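Local coordinates for protein domain of Unknown Function with a Cystatin-Like Fold (Nostoc punctiforme, PDB 2RGQ) that is of unknown function but adopts a cystatin-like fold of the SnoaL-like family, whose relatives often bind small molecules in a pocket between helices and curved sheet, at residues B[56-59]-B[60-64]. Numbering follows the deposited sequence.
Sequences QGFY and AMLDT
Two successive turns of the amphipathic helix 51-66, one of the helices of this cystatin-like fold, meet where Leu62 sets a methyl over the ring of Phe58 one turn earlier. Leu62 CD1 makes a CH-pi contact 4.0 Å from the ring centroid and comes closest at Phe58 CE2, 3.6 Å away. With Phe58 CG anti to its own nitrogen (chi1 -180°), the ring stands out from the helix, and Leu62 leans back one turn to lie alongside it. Both reach Leu23 of helix 6-25, where a flat aromatic and a branched aliphatic chain can fill a buried interface. Gly57 adds no bulk of its own, and the bent selenomethionine Met61 folds back so that its CE lies 4.0 Å from Phe58 CA. Main-chain bonds join the turns, including Leu62 N to Phe58 O at 3.0 Å and Asp63 N to Tyr59 O at 2.8 Å. On the exposed side, Asp63 directs its carboxylate to Arg67 and a glycerol, while Thr64 OG1 bonds Ala60 O at 2.8 Å, on the opposite face of that carbonyl from Thr64 N. Apolar contacts thus hold the inner side of the helix, whereas Thr64 and Asp63 satisfy their polar groups near its end.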
# COMPACT_ATOMS: atom_id res chain seq x y z
N GLN B 56 -0.16 -13.39 -24.54
CA GLN B 56 1.23 -13.42 -25.02
C GLN B 56 2.14 -12.42 -24.29
O GLN B 56 3.27 -12.75 -23.93
CB GLN B 56 1.30 -13.14 -26.54
CG GLN B 56 0.68 -14.19 -27.44
CD GLN B 56 1.29 -15.58 -27.25
OE1 GLN B 56 2.52 -15.77 -27.27
NE2 GLN B 56 0.42 -16.56 -27.05
N GLY B 57 1.64 -11.20 -24.11
CA GLY B 57 2.34 -10.16 -23.37
C GLY B 57 2.71 -10.55 -21.94
O GLY B 57 3.77 -10.22 -21.44
N PHE B 58 1.79 -11.24 -21.28
CA PHE B 58 1.97 -11.75 -19.94
C PHE B 58 3.24 -12.61 -19.87
O PHE B 58 4.15 -12.32 -19.08
CB PHE B 58 0.72 -12.52 -19.58
CG PHE B 58 0.72 -13.12 -18.21
CD1 PHE B 58 0.36 -12.35 -17.13
CD2 PHE B 58 0.99 -14.46 -18.02
CE1 PHE B 58 0.27 -12.92 -15.89
CE2 PHE B 58 0.92 -15.03 -16.73
CZ PHE B 58 0.57 -14.26 -15.71
N TYR B 59 3.35 -13.60 -20.77
CA TYR B 59 4.53 -14.48 -20.80
C TYR B 59 5.80 -13.73 -21.23
O TYR B 59 6.88 -13.96 -20.63
CB TYR B 59 4.27 -15.72 -21.66
CG TYR B 59 3.21 -16.57 -21.00
CD1 TYR B 59 3.46 -17.18 -19.76
CD2 TYR B 59 1.97 -16.73 -21.54
CE1 TYR B 59 2.52 -17.92 -19.11
CE2 TYR B 59 1.00 -17.51 -20.90
CZ TYR B 59 1.29 -18.08 -19.66
OH TYR B 59 0.38 -18.85 -18.95
N ALA B 60 5.66 -12.82 -22.20
CA ALA B 60 6.76 -11.97 -22.67
C ALA B 60 7.34 -11.12 -21.55
O ALA B 60 8.55 -11.07 -21.36
CB ALA B 60 6.30 -11.10 -23.85
N MSE B 61 6.46 -10.50 -20.76
CA MSE B 61 6.94 -9.71 -19.61
C MSE B 61 7.61 -10.57 -18.59
O MSE B 61 8.66 -10.22 -18.11
CB MSE B 61 5.81 -8.92 -18.97
CG MSE B 61 5.33 -7.83 -19.88
SE MSE B 61 3.99 -6.76 -19.01
CE MSE B 61 2.62 -8.08 -18.61
N LEU B 62 7.01 -11.71 -18.24
CA LEU B 62 7.64 -12.63 -17.30
C LEU B 62 9.03 -13.07 -17.78
O LEU B 62 10.01 -13.08 -17.00
CB LEU B 62 6.74 -13.84 -17.05
CG LEU B 62 5.51 -13.59 -16.16
CD1 LEU B 62 4.45 -14.71 -16.32
CD2 LEU B 62 5.88 -13.42 -14.67
N ASP B 63 9.14 -13.37 -19.07
CA ASP B 63 10.40 -13.82 -19.65
C ASP B 63 11.49 -12.75 -19.70
O ASP B 63 12.68 -13.09 -19.69
CB ASP B 63 10.18 -14.25 -21.11
CG ASP B 63 9.29 -15.47 -21.27
OD1 ASP B 63 9.02 -16.20 -20.29
OD2 ASP B 63 8.86 -15.70 -22.42
N THR B 64 11.11 -11.49 -19.87
CA THR B 64 12.07 -10.40 -20.04
C THR B 64 12.44 -9.71 -18.73
O THR B 64 13.60 -9.42 -18.50
CB THR B 64 11.57 -9.38 -21.10
OG1 THR B 64 10.28 -8.90 -20.78
CG2 THR B 64 11.46 -10.03 -22.44